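PDB 2B5D: alpha-Amylase from Thermotoga maritima, which belongs to glycosyl hydrolase family 57, a family of carbohydrate-active enzymes. Local coordinates for residues A[224-229]-A[391-397]. Numbering follows the deposited sequence. Where two conformers were deposited one is given.
Sequences RPIMTP and EVQIATP
M227 and I394 face each other in a single parallel beta bridge. M227 N gives its hydrogen to Q393 O at 3.0 Å, and A395 N returns a bond to M227 O, also 3.0 Å. M227 O also receives a weaker CA-H...O contact from I394 CA.

I226 can be followed outward beside the bridge. Its CB passes Q393 O at 3.7 Å, and its CG2 branch skims A395 CB. Chi1 of 66° sets CG1 between backbone N and carbonyl carbon, and the extended chi2 carries CD1 forward to A395 CB, 3.6 Å away, and to P397 CG at 3.8 Å; CD1 also lies against A395 O. A long branched residue suits this reach, while alanine's lone methyl lets it come close. T228 turns its methyl CG2 to P397 CD, 3.8 Å off, while its OG1 bonds V232 N. Alongside, valine's CG2 in V392 rests on M227 CB.

At the other end R224 bends at chi3 and points NH2 at E391 O (3.0 Å, N-H...O 167°), which lies at the edge of the guanidinium, in its plane; the E391 carboxylate turns instead to Y220. A water donates to P225 O and accepts from Q393 N, joining backbones with no direct bond here.

The loop after helix 382-388 thus adds one parallel bridge to short strand 226-227, whose I226 makes backbone hydrogen bonds to A234 of the antiparallel strand 233-236, ending the otherwise parallel sheet of the family 57 domain, about 27 Å from chain centre to contact centre. Helix 209-212 packs on I226 and P397 through F211 and A210.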
loop_
_atom_site.group_PDB
_atom_site.type_symbol
_atom_site.label_atom_id
_atom_site.label_comp_id
_atom_site.label_asym_id
_atom_site.label_seq_id
_atom_site.Cartn_x
_atom_site.Cartn_y
_atom_site.Cartn_z
ATOM N N ARG A 224 38.490 -29.342 13.105
ATOM C CA ARG A 224 39.240 -28.754 14.216
ATOM C C ARG A 224 39.251 -27.210 14.065
ATOM O O ARG A 224 39.374 -26.698 12.944
ATOM C CB ARG A 224 40.657 -29.358 14.230
ATOM C CG ARG A 224 40.684 -30.662 15.127
ATOM C CD ARG A 224 42.032 -31.251 15.243
ATOM N NE ARG A 224 42.820 -30.872 16.440
ATOM C CZ ARG A 224 42.627 -31.381 17.654
ATOM N NH1 ARG A 224 41.633 -32.235 17.883
ATOM N NH2 ARG A 224 43.407 -31.006 18.650
ATOM N N PRO A 225 39.179 -26.478 15.183
ATOM C CA PRO A 225 39.401 -25.039 15.122
ATOM C C PRO A 225 40.781 -24.704 14.550
ATOM O O PRO A 225 41.680 -25.539 14.516
ATOM C CB PRO A 225 39.375 -24.615 16.596
ATOM C CG PRO A 225 39.656 -25.884 17.356
ATOM C CD PRO A 225 38.924 -26.918 16.556
ATOM N N ILE A 226 40.935 -23.497 14.060
ATOM C CA ILE A 226 42.252 -23.031 13.687
ATOM C C ILE A 226 42.514 -21.870 14.614
ATOM O O ILE A 226 41.610 -21.447 15.326
ATOM C CB ILE A 226 42.308 -22.548 12.222
ATOM C CG1 ILE A 226 41.434 -21.286 12.058
ATOM C CG2 ILE A 226 42.056 -23.732 11.270
ATOM C CD1 ILE A 226 41.578 -20.589 10.755
ATOM N N MET A 227 43.740 -21.362 14.602
ATOM C CA MET A 227 44.104 -20.146 15.370
ATOM C C MET A 227 44.555 -19.152 14.331
ATOM O O MET A 227 45.310 -19.542 13.437
ATOM C CB MET A 227 45.247 -20.447 16.304
ATOM C CG MET A 227 45.423 -19.342 17.376
ATOM S SD MET A 227 47.126 -19.423 18.020
ATOM C CE MET A 227 46.713 -19.850 19.710
ATOM N N THR A 228 44.010 -17.929 14.332
ATOM C CA THR A 228 44.565 -16.904 13.387
ATOM C C THR A 228 46.005 -16.484 13.752
ATOM O O THR A 228 46.406 -16.636 14.918
ATOM C CB THR A 228 43.750 -15.645 13.399
ATOM O OG1 THR A 228 43.710 -15.156 14.760
ATOM C CG2 THR A 228 42.337 -15.994 12.859
ATOM N N PRO A 229 46.775 -15.966 12.775
ATOM C CA PRO A 229 48.091 -15.479 13.255
ATOM C C PRO A 229 48.079 -14.622 14.544
ATOM O O PRO A 229 49.054 -14.712 15.300
ATOM C CB PRO A 229 48.657 -14.668 12.083
ATOM C CG PRO A 229 48.047 -15.317 10.823
ATOM C CD PRO A 229 46.613 -15.819 11.312
ATOM N N GLU A 391 47.378 -29.544 19.599
ATOM C CA GLU A 391 47.687 -29.306 18.211
ATOM C C GLU A 391 46.527 -28.514 17.656
ATOM O O GLU A 391 45.360 -28.919 17.798
ATOM C CB GLU A 391 47.906 -30.598 17.441
ATOM C CG GLU A 391 48.078 -30.442 15.906
ATOM C CD GLU A 391 47.976 -31.812 15.194
ATOM O OE1 GLU A 391 47.733 -32.798 15.933
ATOM O OE2 GLU A 391 48.146 -31.901 13.936
ATOM N N VAL A 392 46.843 -27.340 17.126
ATOM C CA VAL A 392 45.932 -26.564 16.332
ATOM C C VAL A 392 46.782 -25.878 15.318
ATOM O O VAL A 392 47.853 -25.365 15.642
ATOM C CB VAL A 392 45.057 -25.564 17.151
ATOM C CG1 VAL A 392 45.530 -25.438 18.600
ATOM C CG2 VAL A 392 44.912 -24.211 16.424
ATOM N N GLN A 393 46.324 -25.911 14.091
ATOM C CA GLN A 393 46.967 -25.277 12.963
ATOM C C GLN A 393 46.704 -23.766 12.968
ATOM O O GLN A 393 45.678 -23.320 13.512
ATOM C CB GLN A 393 46.381 -25.887 11.702
ATOM C CG GLN A 393 46.906 -25.360 10.415
ATOM C CD GLN A 393 46.452 -26.180 9.229
ATOM O OE1 GLN A 393 47.231 -26.427 8.337
ATOM N NE2 GLN A 393 45.203 -26.653 9.241
ATOM N N ILE A 394 47.597 -23.002 12.325
ATOM C CA ILE A 394 47.446 -21.575 12.216
ATOM C C ILE A 394 47.030 -21.245 10.795
ATOM O O ILE A 394 47.677 -21.662 9.829
ATOM C CB ILE A 394 48.768 -20.801 12.560
ATOM C CG1 ILE A 394 49.147 -21.016 14.013
ATOM C CG2 ILE A 394 48.576 -19.306 12.369
ATOM C CD1 ILE A 394 50.486 -20.429 14.351
ATOM N N ALA A 395 45.972 -20.461 10.647
ATOM C CA ALA A 395 45.479 -20.220 9.295
ATOM C C ALA A 395 44.782 -18.901 9.267
ATOM O O ALA A 395 44.371 -18.413 10.278
ATOM C CB ALA A 395 44.511 -21.389 8.846
ATOM N N THR A 396 44.681 -18.302 8.099
ATOM C CA THR A 396 43.815 -17.132 8.017
ATOM C C THR A 396 42.503 -17.401 7.238
ATOM O O THR A 396 42.554 -17.689 6.054
ATOM C CB THR A 396 44.556 -15.813 7.577
ATOM O OG1 THR A 396 44.507 -15.665 6.169
ATOM C CG2 THR A 396 45.983 -15.839 7.972
ATOM N N PRO A 397 41.351 -17.293 7.918
ATOM C CA PRO A 397 40.023 -17.504 7.303
ATOM C C PRO A 397 39.723 -16.565 6.137
ATOM O O PRO A 397 40.175 -15.411 6.122
ATOM C CB PRO A 397 39.060 -17.233 8.450
ATOM C CG PRO A 397 39.852 -17.390 9.676
ATOM C CD PRO A 397 41.242 -16.988 9.354
HETATM O O HOH W 1 43.955 -28.922 15.435
HETATM O O HOH W 2 43.621 -27.206 13.555
#